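Local coordinates for Atp-dependent DNA ligase (Psychromonas sp., PDB 4D05), which probably seals nicks in DNA as an ATP-dependent ligase, joining adjacent 3'-hydroxyl and 5'-phosphate ends through an enzyme-adenylate intermediate, at residues R31-G36 with D99-T104; T116-T119 with Y125-M128. All blocks are in the same frame, centred on the assembly; numbering follows the deposited sequence.

Interaction 1 of 2, residues R31-G36 with D99-T104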
loop_
_atom_site.group_PDB
_atom_site.type_symbol
_atom_site.label_atom_id
_atom_site.label_comp_id
_atom_site.label_asym_id
_atom_site.label_seq_id
_atom_site.Cartn_x
_atom_site.Cartn_y
_atom_site.Cartn_z
ATOM N N ARG A 31 -4.614 6.066 -7.545
ATOM C CA ARG A 31 -3.424 6.499 -8.244
ATOM C C ARG A 31 -3.785 7.206 -9.540
ATOM O O ARG A 31 -4.694 6.786 -10.246
ATOM C CB ARG A 31 -2.538 5.310 -8.567
ATOM C CG ARG A 31 -1.171 5.749 -9.048
ATOM C CD ARG A 31 -0.209 4.606 -9.224
ATOM N NE ARG A 31 1.059 5.098 -9.720
ATOM C CZ ARG A 31 2.239 4.580 -9.420
ATOM N NH1 ARG A 31 2.337 3.531 -8.657
ATOM N NH2 ARG A 31 3.315 5.123 -9.919
ATOM N N ALA A 32 -3.063 8.273 -9.858
ATOM C CA ALA A 32 -3.261 8.991 -11.114
ATOM C C ALA A 32 -1.904 9.396 -11.678
ATOM O O ALA A 32 -1.008 9.802 -10.943
ATOM C CB ALA A 32 -4.141 10.218 -10.915
ATOM N N TYR A 33 -1.782 9.287 -12.996
ATOM C CA TYR A 33 -0.628 9.734 -13.730
ATOM C C TYR A 33 -1.041 10.963 -14.522
ATOM O O TYR A 33 -1.975 10.927 -15.330
ATOM C CB TYR A 33 -0.181 8.626 -14.673
ATOM C CG TYR A 33 0.905 9.003 -15.639
ATOM C CD1 TYR A 33 2.202 9.023 -15.255
ATOM C CD2 TYR A 33 0.624 9.282 -16.956
ATOM C CE1 TYR A 33 3.224 9.342 -16.167
ATOM C CE2 TYR A 33 1.615 9.597 -17.860
ATOM C CZ TYR A 33 2.908 9.650 -17.450
ATOM O OH TYR A 33 3.923 9.967 -18.324
ATOM N N TRP A 34 -0.346 12.058 -14.254
ATOM C CA TRP A 34 -0.521 13.299 -15.014
ATOM C C TRP A 34 0.472 13.336 -16.134
ATOM O O TRP A 34 1.681 13.332 -15.922
ATOM C CB TRP A 34 -0.327 14.498 -14.100
ATOM C CG TRP A 34 -0.257 15.835 -14.763
ATOM C CD1 TRP A 34 0.865 16.562 -14.978
ATOM C CD2 TRP A 34 -1.347 16.622 -15.268
ATOM N NE1 TRP A 34 0.558 17.755 -15.580
ATOM C CE2 TRP A 34 -0.795 17.823 -15.768
ATOM C CE3 TRP A 34 -2.723 16.439 -15.337
ATOM C CZ2 TRP A 34 -1.575 18.816 -16.337
ATOM C CZ3 TRP A 34 -3.492 17.426 -15.892
ATOM C CH2 TRP A 34 -2.920 18.601 -16.389
ATOM N N ASN A 35 -0.046 13.360 -17.368
ATOM C CA ASN A 35 0.835 13.268 -18.499
ATOM C C ASN A 35 1.230 14.625 -19.064
ATOM O O ASN A 35 1.857 14.678 -20.120
ATOM C CB ASN A 35 0.240 12.378 -19.597
ATOM C CG ASN A 35 -0.977 12.982 -20.274
ATOM O OD1 ASN A 35 -1.401 14.051 -19.938
ATOM N ND2 ASN A 35 -1.521 12.273 -21.257
ATOM N N GLY A 36 0.832 15.698 -18.382
ATOM C CA GLY A 36 1.051 17.052 -18.843
ATOM C C GLY A 36 -0.211 17.778 -19.261
ATOM O O GLY A 36 -0.225 18.995 -19.339
ATOM N N ASP A 99 6.089 11.366 -7.468
ATOM C CA ASP A 99 7.195 11.224 -8.394
ATOM C C ASP A 99 6.960 11.983 -9.698
ATOM O O ASP A 99 5.885 12.542 -9.933
ATOM C CB ASP A 99 7.508 9.738 -8.645
ATOM C CG ASP A 99 9.002 9.463 -8.801
ATOM O OD1 ASP A 99 9.748 10.403 -9.138
ATOM O OD2 ASP A 99 9.424 8.295 -8.640
ATOM N N LEU A 100 8.014 12.021 -10.498
ATOM C CA LEU A 100 8.087 12.703 -11.805
ATOM C C LEU A 100 8.551 11.640 -12.822
ATOM O O LEU A 100 9.747 11.394 -13.004
ATOM C CB LEU A 100 9.091 13.876 -11.769
ATOM C CG LEU A 100 8.804 14.977 -10.766
ATOM C CD1 LEU A 100 9.830 16.094 -10.812
ATOM C CD2 LEU A 100 7.440 15.592 -10.991
ATOM N N PRO A 101 7.605 10.935 -13.438
ATOM C CA PRO A 101 7.972 9.706 -14.165
ATOM C C PRO A 101 8.746 9.895 -15.453
ATOM O O PRO A 101 9.217 8.887 -15.988
ATOM C CB PRO A 101 6.618 9.051 -14.488
ATOM C CG PRO A 101 5.652 9.773 -13.701
ATOM C CD PRO A 101 6.155 11.114 -13.338
ATOM N N LYS A 102 8.855 11.118 -15.969
ATOM C CA LYS A 102 9.639 11.334 -17.179
ATOM C C LYS A 102 11.017 11.917 -16.842
ATOM O O LYS A 102 11.820 12.216 -17.740
ATOM C CB LYS A 102 8.900 12.243 -18.150
ATOM C CG LYS A 102 7.657 11.596 -18.772
ATOM C CD LYS A 102 7.999 10.335 -19.565
ATOM C CE LYS A 102 6.775 9.696 -20.255
ATOM N NZ LYS A 102 7.186 8.540 -21.117
ATOM N N SER A 103 11.311 12.054 -15.550
ATOM C CA SER A 103 12.590 12.621 -15.131
ATOM C C SER A 103 13.712 11.606 -15.317
ATOM O O SER A 103 13.508 10.393 -15.146
ATOM C CB SER A 103 12.534 12.987 -13.663
ATOM O OG SER A 103 13.821 13.312 -13.169
ATOM N N THR A 104 14.904 12.110 -15.601
ATOM C CA THR A 104 16.068 11.235 -15.771
ATOM C C THR A 104 17.128 11.437 -14.696
ATOM O O THR A 104 18.255 10.952 -14.837
ATOM C CB THR A 104 16.729 11.420 -17.135
ATOM O OG1 THR A 104 17.046 12.797 -17.329
ATOM C CG2 THR A 104 15.761 10.923 -18.260
#
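Tyr33, on strand 30-34, carries the first segment's side of this contact and meets Pro101 and Lys102 of the loop that follows strand 94-99. Two residues before it, Arg31 belongs to the same strand but stays with the nucleotide: it touches the bound adenosine monophosphate, and its NH2 forms a salt bridge with Asp63 and a hydrogen bond to the carbonyl of Gln7. At Tyr33 itself, CG lies anti to the backbone N (chi1 172°), which sends the ring out from the strand to the loop. The proline comes to the rim of that ring, not over a face. Pro101 CG approaches Tyr33 CE1 to 3.5 Å, close to the ring plane, and Pro101 CB lies in the plane, 3.8 Å from the same CE1. The hydroxyl end passes on to the lysine, whose chain crosses the tyrosine at about a right angle; Lys102 CE stands 3.5 Å from Tyr33 OH, the methylene next to the ammonium group against the oxygen. Lys102 reaches there by a bend at chi2 (-60°), and its side chain also passes near a bound sulfate. Trp34, next along the strand, sends its NE1 to the carbonyl of Pro58 and meets Phe57 edge-to-face.

On the loop side a type I beta turn, closed by the 3.1 Å bond from Ser103 N to Leu100 O, places Pro101 and Lys102 at its two central positions. Just before the turn, Leu100 N donates to Asp99 OD1 over 2.7 Å, and the same carboxylate oxygen pairs with Arg110 of helix 107-121. Both Tyr33 and Pro101 also rest on Asp63 of the intervening strand 62-67, a side-by-side packing across the mixed beta-sheet of the adenylation (nucleotidyltransferase) domain of ATP-dependent DNA ligases.

Interaction 2 of 2, residues T116-T119 with Y125-M128; sequences TLVT and YLQM
Val118 of helix 107-121 faces strand 126-128 and packs both methyls on it, CG2 against the side chains of Leu126 and Met128 and CG1 against main chain. CG1 is anti to the backbone N (chi1 169°), and this rotation spreads the two branches along the strand: CG1 over the Leu126-Gln127 peptide, CG2 farther on toward Met128. Between side chains, Val118 CG2 lies 4.2 Å from Leu126 CG and 4.0 Å from CB of Met128, a selenomethionine in this crystal. The end of the Met128 chain leads away from Val118, while its side chain touches Met114 and Gln115 of the same helix; Leu126 reaches inward to Phe95 and Ile97.

Much of the valine's surface rests on backbone. Its CG1 is 3.6 Å from Leu126 O and 3.9 Å from Gln127 CA, and CG2 comes within 3.8 Å of Met128 N. Gln127, whose CB is directed away from the helix, presents its main chain to Val118 at the point where the two backbones are nearest. Strand 94-99, helix 107-121 and strand 126-128 form a beta-alpha-beta unit with the two strands parallel and hydrogen-bonded to each other, and Val118 packs this crossover helix onto the outermost strand, touching Ile97 of the first strand as well. With an alanine here, the Leu126-Met128 backbone is likely to be left with a gap over it, and Leu126 CG and Met128 CB without their methyl partner.

No direct hydrogen bond joins the two segments; the polar link runs through a water. It hydrogen-bonds to Val118 O and Leu126 O, each 2.8 Å away, bridging the two carbonyls across the seam. Inside the helix, Leu117 O accepts from the hydroxyl of Thr121, and Thr119 OG1 bonds to the carbonyl of Gln115.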
loop_
_atom_site.group_PDB
_atom_site.type_symbol
_atom_site.label_atom_id
_atom_site.label_comp_id
_atom_site.label_asym_id
_atom_site.label_seq_id
_atom_site.Cartn_x
_atom_site.Cartn_y
_atom_site.Cartn_z
ATOM N N THR A 116 9.323 22.652 -5.662
ATOM C CA THR A 116 9.192 23.875 -6.455
ATOM C C THR A 116 7.924 23.904 -7.291
ATOM O O THR A 116 7.225 24.904 -7.315
ATOM C CB THR A 116 10.427 24.089 -7.348
ATOM O OG1 THR A 116 11.576 24.290 -6.520
ATOM C CG2 THR A 116 10.257 25.328 -8.181
ATOM N N LEU A 117 7.628 22.812 -7.988
ATOM C CA LEU A 117 6.417 22.732 -8.791
ATOM C C LEU A 117 5.166 23.007 -7.936
ATOM O O LEU A 117 4.292 23.789 -8.318
ATOM C CB LEU A 117 6.297 21.360 -9.458
ATOM C CG LEU A 117 7.328 21.006 -10.532
ATOM C CD1 LEU A 117 7.067 19.575 -10.978
ATOM C CD2 LEU A 117 7.274 21.967 -11.706
ATOM N N VAL A 118 5.076 22.356 -6.774
ATOM C CA VAL A 118 3.930 22.558 -5.904
ATOM C C VAL A 118 3.829 24.003 -5.394
ATOM O O VAL A 118 2.737 24.606 -5.410
ATOM C CB VAL A 118 3.927 21.515 -4.749
ATOM C CG1 VAL A 118 2.904 21.889 -3.686
ATOM C CG2 VAL A 118 3.681 20.113 -5.304
ATOM N N THR A 119 4.955 24.563 -4.956
ATOM C CA THR A 119 4.970 25.944 -4.425
ATOM C C THR A 119 4.592 26.967 -5.502
ATOM O O THR A 119 3.758 27.885 -5.267
ATOM C CB THR A 119 6.339 26.265 -3.767
ATOM O OG1 THR A 119 6.580 25.340 -2.694
ATOM C CG2 THR A 119 6.316 27.670 -3.180
ATOM N N TYR A 125 -5.338 22.121 -5.090
ATOM C CA TYR A 125 -5.573 20.807 -5.694
ATOM C C TYR A 125 -4.278 20.033 -5.954
ATOM O O TYR A 125 -4.328 18.865 -6.321
ATOM C CB TYR A 125 -6.348 20.962 -7.001
ATOM C CG TYR A 125 -7.528 21.871 -6.901
ATOM C CD1 TYR A 125 -8.530 21.648 -5.963
ATOM C CD2 TYR A 125 -7.643 22.974 -7.743
ATOM C CE1 TYR A 125 -9.619 22.517 -5.860
ATOM C CE2 TYR A 125 -8.709 23.837 -7.649
ATOM C CZ TYR A 125 -9.697 23.607 -6.707
ATOM O OH TYR A 125 -10.761 24.467 -6.599
ATOM N N LEU A 126 -3.125 20.672 -5.740
ATOM C CA LEU A 126 -1.826 20.032 -6.019
ATOM C C LEU A 126 -0.916 20.202 -4.823
ATOM O O LEU A 126 -0.595 21.332 -4.407
ATOM C CB LEU A 126 -1.142 20.615 -7.268
ATOM C CG LEU A 126 0.194 19.986 -7.675
ATOM C CD1 LEU A 126 -0.026 18.570 -8.203
ATOM C CD2 LEU A 126 0.910 20.814 -8.735
ATOM N N GLN A 127 -0.539 19.074 -4.233
ATOM C CA GLN A 127 0.270 19.084 -3.011
ATOM C C GLN A 127 1.324 17.968 -3.038
ATOM O O GLN A 127 1.159 17.027 -3.778
ATOM C CB GLN A 127 -0.655 19.055 -1.777
ATOM C CG GLN A 127 -0.774 20.524 -1.299
ATOM C CD GLN A 127 -2.143 21.079 -1.050
ATOM O OE1 GLN A 127 -2.962 20.502 -0.305
ATOM N NE2 GLN A 127 -2.393 22.271 -1.608
HETATM N N MSE A 128 2.442 18.140 -2.319
HETATM C CA MSE A 128 3.523 17.135 -2.325
HETATM C C MSE A 128 3.368 16.274 -1.080
HETATM O O MSE A 128 3.152 16.803 0.005
HETATM C CB MSE A 128 4.918 17.791 -2.341
HETATM C CG MSE A 128 5.991 16.918 -3.015
HETATM SE SE MSE A 128 7.754 17.257 -2.702
HETATM C CE MSE A 128 7.878 17.409 -0.765
HETATM O O HOH W 1 0.148 23.683 -5.668
#

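How the interactions relate
Interactions 1 and 2 lie on the same mixed sheet of the adenylation domain, their centres about 13 Å apart. Interaction 1 joins strand 30-34 to the loop leaving strand 94-99, and interaction 2 packs the helix after that loop onto edge strand 126-128. They meet directly where Leu100 CD2 packs on Leu117 CD1 at 4.0 Å. Interaction 1 is largely buried, with Lys102 exposed at its margin, and sets a tyrosine ring edge against a proline and its hydroxyl against a lysine methylene; interaction 2 is partly buried and sets the methyls of one valine against strand backbone and aliphatic side chains, with a water between carbonyls. Only interaction 1 includes a residue of the adenylate pocket, Arg31.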